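Local coordinates for protein 7,8-dihydro-6-hydroxymethylpterin pyrophosphokinase-dihydropteroate synthase (Plasmodium falciparum, PDB 6JWY) that probably catalyses two consecutive steps of folate synthesis, pyrophosphorylating 6-hydroxymethyl-7,8-dihydropterin with ATP and then joining the product to 4-aminobenzoate to give 7,8-dihydropteroate, at residues I17-L22 with T167-T172; G117-S122 with F214-I219; K171-D176 with S236-L241. The protein carries 1 engineered substitution. All coordinates share one frame; numbering follows the deposited sequence.

Contact 1 is the core of the three: two neighbouring strands, 16-24 and 163-172, bonded through their backbones and buried under helices on both faces of the sheet. Contact 3 starts where strand 163-172 runs out; it is also largely buried, but a single tyrosine at the end of helix 228-238 does most of the work, with one hydrogen bond to its hydroxyl. Contact 2 lies nearer the surface, is loop against loop, and has no hydrogen bond across it, only packing on a phenylalanine and a valine. Asn215 of contact 2 bonds to Ile17 of contact 1, while Phe214 packs against Val174 and Asp176 of contact 3.

Contact 1 (I17-L22 with T167-T172); sequences IAVLNL and TVVVKT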
loop_
_atom_site.group_PDB
_atom_site.type_symbol
_atom_site.label_atom_id
_atom_site.label_comp_id
_atom_site.label_asym_id
_atom_site.label_seq_id
_atom_site.Cartn_x
_atom_site.Cartn_y
_atom_site.Cartn_z
ATOM N N ILE A 17 -22.688 26.956 -28.371
ATOM C CA ILE A 17 -21.869 26.024 -27.628
ATOM C C ILE A 17 -21.537 24.841 -28.533
ATOM O O ILE A 17 -22.440 24.218 -29.112
ATOM C CB ILE A 17 -22.637 25.537 -26.392
ATOM C CG1 ILE A 17 -23.080 26.688 -25.484
ATOM C CG2 ILE A 17 -21.843 24.471 -25.646
ATOM C CD1 ILE A 17 -21.949 27.418 -24.811
ATOM N N ALA A 18 -20.235 24.529 -28.631
ATOM C CA ALA A 18 -19.759 23.402 -29.417
ATOM C C ALA A 18 -18.796 22.562 -28.581
ATOM O O ALA A 18 -18.028 23.093 -27.759
ATOM C CB ALA A 18 -19.118 23.881 -30.696
ATOM N N VAL A 19 -18.849 21.245 -28.817
ATOM C CA VAL A 19 -18.003 20.316 -28.094
ATOM C C VAL A 19 -17.097 19.642 -29.108
ATOM O O VAL A 19 -17.583 19.103 -30.088
ATOM C CB VAL A 19 -18.861 19.319 -27.297
ATOM C CG1 VAL A 19 -18.007 18.249 -26.645
ATOM C CG2 VAL A 19 -19.706 20.047 -26.246
ATOM N N LEU A 20 -15.781 19.737 -28.903
ATOM C CA LEU A 20 -14.847 19.285 -29.924
ATOM C C LEU A 20 -14.067 18.089 -29.403
ATOM O O LEU A 20 -14.015 17.911 -28.196
ATOM C CB LEU A 20 -13.891 20.411 -30.336
ATOM C CG LEU A 20 -14.528 21.676 -30.910
ATOM C CD1 LEU A 20 -13.474 22.537 -31.602
ATOM C CD2 LEU A 20 -15.687 21.359 -31.848
ATOM N N ASN A 21 -13.481 17.307 -30.328
ATOM C CA ASN A 21 -12.585 16.207 -30.035
ATOM C C ASN A 21 -11.280 16.476 -30.773
ATOM O O ASN A 21 -11.277 16.860 -31.934
ATOM C CB ASN A 21 -13.197 14.880 -30.484
ATOM C CG ASN A 21 -12.455 13.643 -30.017
ATOM O OD1 ASN A 21 -12.589 13.210 -28.875
ATOM N ND2 ASN A 21 -11.686 13.041 -30.907
ATOM N N LEU A 22 -10.160 16.306 -30.078
ATOM C CA LEU A 22 -8.856 16.508 -30.681
ATOM C C LEU A 22 -8.078 15.212 -30.484
ATOM O O LEU A 22 -8.128 14.614 -29.405
ATOM C CB LEU A 22 -8.153 17.674 -29.976
ATOM C CG LEU A 22 -8.636 19.091 -30.299
ATOM C CD1 LEU A 22 -10.081 19.311 -29.871
ATOM C CD2 LEU A 22 -7.742 20.113 -29.616
ATOM N N THR A 167 -10.849 16.518 -25.209
ATOM C CA THR A 167 -12.035 17.248 -25.653
ATOM C C THR A 167 -12.066 18.661 -25.066
ATOM O O THR A 167 -11.407 18.948 -24.068
ATOM C CB THR A 167 -13.359 16.550 -25.311
ATOM O OG1 THR A 167 -13.434 16.323 -23.905
ATOM C CG2 THR A 167 -13.600 15.274 -26.083
ATOM N N VAL A 168 -12.905 19.510 -25.671
ATOM C CA VAL A 168 -12.912 20.954 -25.453
ATOM C C VAL A 168 -14.362 21.414 -25.566
ATOM O O VAL A 168 -15.084 20.968 -26.451
ATOM C CB VAL A 168 -12.063 21.664 -26.533
ATOM C CG1 VAL A 168 -12.017 23.158 -26.335
ATOM C CG2 VAL A 168 -10.649 21.131 -26.609
ATOM N N VAL A 169 -14.786 22.327 -24.701
ATOM C CA VAL A 169 -16.020 23.041 -24.976
ATOM C C VAL A 169 -15.685 24.470 -25.404
ATOM O O VAL A 169 -14.906 25.166 -24.739
ATOM C CB VAL A 169 -16.991 23.000 -23.783
ATOM C CG1 VAL A 169 -18.281 23.770 -24.063
ATOM C CG2 VAL A 169 -17.298 21.571 -23.390
ATOM N N VAL A 170 -16.289 24.883 -26.529
ATOM C CA VAL A 170 -16.094 26.224 -27.053
ATOM C C VAL A 170 -17.423 26.970 -26.968
ATOM O O VAL A 170 -18.444 26.433 -27.386
ATOM C CB VAL A 170 -15.549 26.196 -28.495
ATOM C CG1 VAL A 170 -14.946 27.543 -28.885
ATOM C CG2 VAL A 170 -14.521 25.093 -28.668
ATOM N N LYS A 171 -17.396 28.182 -26.381
ATOM C CA LYS A 171 -18.427 29.182 -26.619
ATOM C C LYS A 171 -18.032 29.915 -27.899
ATOM O O LYS A 171 -17.051 30.651 -27.896
ATOM C CB LYS A 171 -18.524 30.168 -25.450
ATOM C CG LYS A 171 -19.770 31.039 -25.399
ATOM C CD LYS A 171 -19.559 32.346 -24.662
ATOM C CE LYS A 171 -19.995 32.320 -23.211
ATOM N NZ LYS A 171 -19.203 33.242 -22.364
ATOM N N THR A 172 -18.769 29.665 -28.991
ATOM C CA THR A 172 -18.304 29.963 -30.338
ATOM C C THR A 172 -19.227 30.979 -30.999
ATOM O O THR A 172 -20.446 30.940 -30.780
ATOM C CB THR A 172 -18.316 28.719 -31.238
ATOM O OG1 THR A 172 -17.764 29.106 -32.501
ATOM C CG2 THR A 172 -19.700 28.145 -31.440
#
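The amide of Asn21 sets its OD1 3.6 Å from Thr167 CG2, and the two side chains share one face of the sheet with Ile17, Val19, Val169 and Lys171. The opposite face carries Ala18, Leu20, Val168 and Val170. The segments are antiparallel neighbours in the central sheet of the pyrophosphokinase domain, whose first four strands follow the 4-1-3-2 order of a ferredoxin-like fold. Helices 108-115 and 327-336 cover the Asn21 face; helix 30-44 covers the Leu20 face.

The side chains on each face add apolar packing. Val19 and Val169 form a non-hydrogen-bonded pair and meet through their CG2 methyls, 4.0 Å apart. In Val19, CG1 is anti to the backbone N (chi1 174°), which leaves CG2 beside that N and facing Val169, while the other methyl of Val169, CG1, turns to Ile17 CG2. On the Leu20 face the contacts run diagonally: Leu20 CD1 reaches Val170 CG2 at 4.0 Å, and Leu22 CD1 reaches Val168 CG2 at 3.8 Å.

The Asn21 side chain lies close to the bound hydroxymethyldihydropterin, and its backbone bonds to Asp210, a magnesium and ATP ligand on strand 208-214, so this strand pair borders the active site.

Two hydrogen-bonded pairs tie the backbones together. Ala18 and Val170 exchange nearly straight bonds, Val170 N to Ala18 O being 2.8 Å. At the Leu20 pair the two bonds differ: Leu20 N to Val168 O is 2.8 Å, whereas Val168 N to Leu20 O is longer, 3.2 Å, and more bent, 149° at the hydrogen.

Contact 2 (G117-S122 with F214-I219); sequences GKVDNS and FNDFTI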
loop_
_atom_site.group_PDB
_atom_site.type_symbol
_atom_site.label_atom_id
_atom_site.label_comp_id
_atom_site.label_asym_id
_atom_site.label_seq_id
_atom_site.Cartn_x
_atom_site.Cartn_y
_atom_site.Cartn_z
ATOM N N GLY A 117 -32.169 23.687 -22.335
ATOM C CA GLY A 117 -33.314 24.510 -22.686
ATOM C C GLY A 117 -33.156 25.332 -23.966
ATOM O O GLY A 117 -32.319 25.034 -24.820
ATOM N N LYS A 118 -33.985 26.384 -24.052
ATOM C CA LYS A 118 -34.342 27.067 -25.286
ATOM C C LYS A 118 -33.096 27.658 -25.939
ATOM O O LYS A 118 -32.468 28.547 -25.375
ATOM C CB LYS A 118 -35.411 28.135 -25.003
ATOM C CG LYS A 118 -35.775 29.075 -26.153
ATOM C CD LYS A 118 -36.620 28.450 -27.258
ATOM C CE LYS A 118 -36.485 29.164 -28.592
ATOM N NZ LYS A 118 -36.897 28.308 -29.734
ATOM N N VAL A 119 -32.751 27.158 -27.132
ATOM C CA VAL A 119 -31.820 27.894 -27.976
ATOM C C VAL A 119 -32.456 28.186 -29.340
ATOM O O VAL A 119 -33.415 27.518 -29.743
ATOM C CB VAL A 119 -30.407 27.268 -28.048
ATOM C CG1 VAL A 119 -29.732 27.231 -26.688
ATOM C CG2 VAL A 119 -30.377 25.894 -28.699
ATOM N N ASP A 120 -31.932 29.230 -30.010
ATOM C CA ASP A 120 -32.282 29.612 -31.372
ATOM C C ASP A 120 -32.369 28.356 -32.232
ATOM O O ASP A 120 -31.812 27.311 -31.888
ATOM C CB ASP A 120 -31.236 30.547 -31.990
ATOM C CG ASP A 120 -31.587 32.028 -32.005
ATOM O OD1 ASP A 120 -32.584 32.413 -31.359
ATOM O OD2 ASP A 120 -30.851 32.791 -32.669
ATOM N N ASN A 121 -33.067 28.480 -33.362
ATOM C CA ASN A 121 -33.277 27.349 -34.242
ATOM C C ASN A 121 -32.018 27.125 -35.080
ATOM O O ASN A 121 -31.221 28.036 -35.299
ATOM C CB ASN A 121 -34.566 27.498 -35.056
ATOM C CG ASN A 121 -35.464 26.276 -35.013
ATOM O OD1 ASN A 121 -35.400 25.469 -34.082
ATOM N ND2 ASN A 121 -36.331 26.148 -36.008
ATOM N N SER A 122 -31.862 25.877 -35.526
ATOM C CA SER A 122 -30.766 25.451 -36.377
ATOM C C SER A 122 -30.962 25.951 -37.808
ATOM O O SER A 122 -31.992 25.718 -38.446
ATOM C CB SER A 122 -30.636 23.955 -36.307
ATOM O OG SER A 122 -29.479 23.517 -36.990
ATOM N N PHE A 214 -23.220 20.387 -31.135
ATOM C CA PHE A 214 -23.401 21.797 -31.424
ATOM C C PHE A 214 -24.808 22.187 -30.995
ATOM O O PHE A 214 -25.763 21.815 -31.665
ATOM C CB PHE A 214 -23.208 22.057 -32.918
ATOM C CG PHE A 214 -22.893 23.475 -33.328
ATOM C CD1 PHE A 214 -23.876 24.463 -33.325
ATOM C CD2 PHE A 214 -21.615 23.811 -33.784
ATOM C CE1 PHE A 214 -23.577 25.751 -33.759
ATOM C CE2 PHE A 214 -21.320 25.100 -34.212
ATOM C CZ PHE A 214 -22.306 26.069 -34.206
ATOM N N ASN A 215 -24.922 22.927 -29.880
ATOM C CA ASN A 215 -26.208 23.201 -29.262
ATOM C C ASN A 215 -26.936 21.868 -29.114
ATOM O O ASN A 215 -26.305 20.836 -28.885
ATOM C CB ASN A 215 -26.953 24.322 -29.993
ATOM C CG ASN A 215 -26.129 25.590 -30.147
ATOM O OD1 ASN A 215 -25.219 25.843 -29.356
ATOM N ND2 ASN A 215 -26.429 26.400 -31.156
ATOM N N ASP A 216 -28.259 21.853 -29.290
ATOM C CA ASP A 216 -28.960 20.597 -29.071
ATOM C C ASP A 216 -29.354 19.964 -30.401
ATOM O O ASP A 216 -30.278 19.152 -30.454
ATOM C CB ASP A 216 -30.170 20.767 -28.160
ATOM C CG ASP A 216 -31.150 21.796 -28.661
ATOM O OD1 ASP A 216 -30.905 22.400 -29.761
ATOM O OD2 ASP A 216 -32.145 21.999 -27.935
ATOM N N PHE A 217 -28.619 20.315 -31.456
ATOM C CA PHE A 217 -28.976 19.964 -32.816
ATOM C C PHE A 217 -28.769 18.477 -33.070
ATOM O O PHE A 217 -27.793 17.893 -32.596
ATOM C CB PHE A 217 -28.115 20.763 -33.793
ATOM C CG PHE A 217 -28.297 22.257 -33.688
ATOM C CD1 PHE A 217 -29.381 22.792 -33.013
ATOM C CD2 PHE A 217 -27.394 23.122 -34.281
ATOM C CE1 PHE A 217 -29.560 24.165 -32.927
ATOM C CE2 PHE A 217 -27.569 24.497 -34.189
ATOM C CZ PHE A 217 -28.659 25.015 -33.526
ATOM N N THR A 218 -29.715 17.879 -33.818
ATOM C CA THR A 218 -29.512 16.585 -34.454
ATOM C C THR A 218 -29.496 16.783 -35.965
ATOM O O THR A 218 -30.508 17.175 -36.531
ATOM C CB THR A 218 -30.626 15.605 -34.093
ATOM O OG1 THR A 218 -30.766 15.601 -32.674
ATOM C CG2 THR A 218 -30.333 14.210 -34.587
ATOM N N ILE A 219 -28.343 16.518 -36.592
ATOM C CA ILE A 219 -28.119 16.836 -37.991
ATOM C C ILE A 219 -27.421 15.653 -38.645
ATOM O O ILE A 219 -26.466 15.130 -38.084
ATOM C CB ILE A 219 -27.236 18.083 -38.145
ATOM C CG1 ILE A 219 -27.966 19.377 -37.787
ATOM C CG2 ILE A 219 -26.616 18.143 -39.537
ATOM C CD1 ILE A 219 -27.016 20.555 -37.603
#
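Ser122, Phe217 and Val119 bury the most surface here, and Ser122 lies over one face of the Phe217 ring. Ser122 CB sits over the middle of that ring, 3.5 Å from its centroid and 9° off the normal, a CH-pi contact. The opposite face of the ring is covered from within its own turn by Asn215 CB, so the phenyl group is held between two beta carbons. At the rim, Asp120 O lies near the ring plane, 4.0 Å from Phe217 CE1.

With OG anti to the backbone N (chi1 -173°), the Ser122 hydroxyl lies over the same face of the ring as CB, 3.4 Å from Phe217 CD2. It also comes within 3.9 Å of Ile219 CD1, but its hydrogen bond goes to Leu124 O, farther along its own loop.

Val119 works at the other end. Its CG2 methyl fits against the turn, 3.7 Å from Asp216 OD1 and 4.0 Å from Asn215 CB. The turn is a type II' beta turn closed by Phe217 N to Phe214 O, with Asn215 at its positive-phi corner.

In the fold, the segment 117-122 follows helix 108-115 and lies across the connection from strand 208-214 to strand 219-221. Asn215 ties that connection back to strand 16-24 through Asn16 and Ile17, and Ile219 pairs with Ile318 of strand 316-318.

Contact 3 (K171-D176 with S236-L241); sequences KTFVND and SKYIHL
Tyr238 CG is anti to its carbonyl carbon (chi1 -63°), which sends the ring out from the last turn of helix 228-238 into the bend at 173-175; Phe173, with CG between its backbone N and carbonyl carbon (chi1 43°), brings its own ring alongside. Their CD1 atoms come within 3.9 Å, Tyr238 CD1 lying near the plane of the Phe173 ring, at its edge. Phe173 O approaches the edge of the tyrosine ring, 3.4 Å from Tyr238 CE1. The faces of that ring are covered by Val174 CG2, offset toward the rim, and opposite it by Lys237 CG, over the centre.

The hydroxyl takes the polar role: Asn175 N donates to Tyr238 OH at 2.7 Å, with 147° at the hydrogen. Asn175 ND2 makes a van der Waals contact with Lys237 CE at 3.3 Å and weak hydrogen bonds to Ser10 O and Ile8 O. An ST turn, Val174 N to Thr172 OG1, shapes the bend, and OG1 is also hydrogen-bonded to Leu45 O.

Phe173 stacks on Tyr97, close to the bound calcium ion. Val174 packs on helix 177-190, N-capped by Asp176, so the end of helix 228-238 rests on the bend linking strand 163-172 to helix 177-190.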
loop_
_atom_site.group_PDB
_atom_site.type_symbol
_atom_site.label_atom_id
_atom_site.label_comp_id
_atom_site.label_asym_id
_atom_site.label_seq_id
_atom_site.Cartn_x
_atom_site.Cartn_y
_atom_site.Cartn_z
ATOM N N LYS A 171 -17.396 28.182 -26.381
ATOM C CA LYS A 171 -18.427 29.182 -26.619
ATOM C C LYS A 171 -18.032 29.915 -27.899
ATOM O O LYS A 171 -17.051 30.651 -27.896
ATOM C CB LYS A 171 -18.524 30.168 -25.450
ATOM C CG LYS A 171 -19.770 31.039 -25.399
ATOM C CD LYS A 171 -19.559 32.346 -24.662
ATOM C CE LYS A 171 -19.995 32.320 -23.211
ATOM N NZ LYS A 171 -19.203 33.242 -22.364
ATOM N N THR A 172 -18.769 29.665 -28.991
ATOM C CA THR A 172 -18.304 29.963 -30.338
ATOM C C THR A 172 -19.227 30.979 -30.999
ATOM O O THR A 172 -20.446 30.940 -30.780
ATOM C CB THR A 172 -18.316 28.719 -31.238
ATOM O OG1 THR A 172 -17.764 29.106 -32.501
ATOM C CG2 THR A 172 -19.700 28.145 -31.440
ATOM N N PHE A 173 -18.615 31.837 -31.836
ATOM C CA PHE A 173 -19.327 32.860 -32.583
ATOM C C PHE A 173 -19.497 32.412 -34.030
ATOM O O PHE A 173 -19.905 33.200 -34.884
ATOM C CB PHE A 173 -18.547 34.178 -32.590
ATOM C CG PHE A 173 -17.070 33.990 -32.820
ATOM C CD1 PHE A 173 -16.582 33.544 -34.041
ATOM C CD2 PHE A 173 -16.164 34.249 -31.801
ATOM C CE1 PHE A 173 -15.219 33.353 -34.230
ATOM C CE2 PHE A 173 -14.802 34.050 -31.995
ATOM C CZ PHE A 173 -14.326 33.603 -33.207
ATOM N N VAL A 174 -19.145 31.154 -34.305
ATOM C CA VAL A 174 -19.376 30.596 -35.622
ATOM C C VAL A 174 -20.843 30.200 -35.656
ATOM O O VAL A 174 -21.356 29.715 -34.644
ATOM C CB VAL A 174 -18.410 29.438 -35.930
ATOM C CG1 VAL A 174 -18.595 28.949 -37.348
ATOM C CG2 VAL A 174 -16.972 29.881 -35.727
ATOM N N ASN A 175 -21.502 30.475 -36.794
ATOM C CA ASN A 175 -22.956 30.479 -36.882
ATOM C C ASN A 175 -23.526 29.068 -36.856
ATOM O O ASN A 175 -24.592 28.864 -36.288
ATOM C CB ASN A 175 -23.467 31.199 -38.131
ATOM C CG ASN A 175 -23.270 32.699 -38.073
ATOM O OD1 ASN A 175 -23.249 33.293 -37.000
ATOM N ND2 ASN A 175 -23.129 33.325 -39.227
ATOM N N ASP A 176 -22.832 28.114 -37.489
ATOM C CA ASP A 176 -23.368 26.772 -37.645
ATOM C C ASP A 176 -22.244 25.730 -37.658
ATOM O O ASP A 176 -21.076 26.016 -37.960
ATOM C CB ASP A 176 -24.214 26.677 -38.916
ATOM C CG ASP A 176 -23.369 26.977 -40.137
ATOM O OD1 ASP A 176 -22.785 26.029 -40.689
ATOM O OD2 ASP A 176 -23.240 28.171 -40.476
ATOM N N SER A 236 -13.611 33.757 -44.877
ATOM C CA SER A 236 -13.384 35.195 -44.876
ATOM C C SER A 236 -14.251 35.881 -43.829
ATOM O O SER A 236 -13.887 36.944 -43.334
ATOM C CB SER A 236 -13.651 35.785 -46.227
ATOM O OG SER A 236 -12.718 35.287 -47.163
ATOM N N LYS A 237 -15.406 35.269 -43.534
ATOM C CA LYS A 237 -16.318 35.821 -42.548
ATOM C C LYS A 237 -15.592 35.914 -41.205
ATOM O O LYS A 237 -15.701 36.923 -40.509
ATOM C CB LYS A 237 -17.579 34.962 -42.416
ATOM C CG LYS A 237 -18.556 35.506 -41.393
ATOM C CD LYS A 237 -19.950 34.919 -41.454
ATOM C CE LYS A 237 -20.824 35.377 -40.299
ATOM N NZ LYS A 237 -20.508 36.745 -39.816
ATOM N N TYR A 238 -14.808 34.871 -40.898
ATOM C CA TYR A 238 -14.285 34.656 -39.569
ATOM C C TYR A 238 -12.798 35.021 -39.507
ATOM O O TYR A 238 -12.253 35.193 -38.414
ATOM C CB TYR A 238 -14.624 33.226 -39.123
ATOM C CG TYR A 238 -16.099 32.906 -38.997
ATOM C CD1 TYR A 238 -16.854 33.396 -37.943
ATOM C CD2 TYR A 238 -16.743 32.095 -39.920
ATOM C CE1 TYR A 238 -18.204 33.100 -37.811
ATOM C CE2 TYR A 238 -18.088 31.782 -39.803
ATOM C CZ TYR A 238 -18.831 32.288 -38.744
ATOM O OH TYR A 238 -20.168 31.978 -38.623
ATOM N N ILE A 239 -12.134 35.167 -40.669
ATOM C CA ILE A 239 -10.684 35.343 -40.705
ATOM C C ILE A 239 -10.278 36.370 -41.765
ATOM O O ILE A 239 -10.770 36.324 -42.891
ATOM C CB ILE A 239 -9.995 33.992 -40.966
ATOM C CG1 ILE A 239 -10.177 33.030 -39.789
ATOM C CG2 ILE A 239 -8.533 34.210 -41.303
ATOM C CD1 ILE A 239 -9.759 31.611 -40.072
ATOM N N HIS A 240 -9.365 37.285 -41.399
ATOM C CA HIS A 240 -8.733 38.204 -42.338
ATOM C C HIS A 240 -7.730 37.423 -43.169
ATOM O O HIS A 240 -6.590 37.257 -42.749
ATOM C CB HIS A 240 -7.928 39.301 -41.626
ATOM C CG HIS A 240 -8.747 40.306 -40.890
ATOM N ND1 HIS A 240 -9.616 41.166 -41.532
ATOM C CD2 HIS A 240 -8.812 40.612 -39.575
ATOM C CE1 HIS A 240 -10.198 41.947 -40.647
ATOM N NE2 HIS A 240 -9.723 41.618 -39.438
ATOM N N LEU A 241 -8.155 36.973 -44.351
ATOM C CA LEU A 241 -7.305 36.134 -45.176
ATOM C C LEU A 241 -6.287 36.989 -45.926
ATOM O O LEU A 241 -6.642 37.992 -46.561
ATOM C CB LEU A 241 -8.194 35.346 -46.134
ATOM C CG LEU A 241 -9.049 34.279 -45.463
ATOM C CD1 LEU A 241 -10.169 33.858 -46.395
ATOM C CD2 LEU A 241 -8.204 33.079 -45.052
#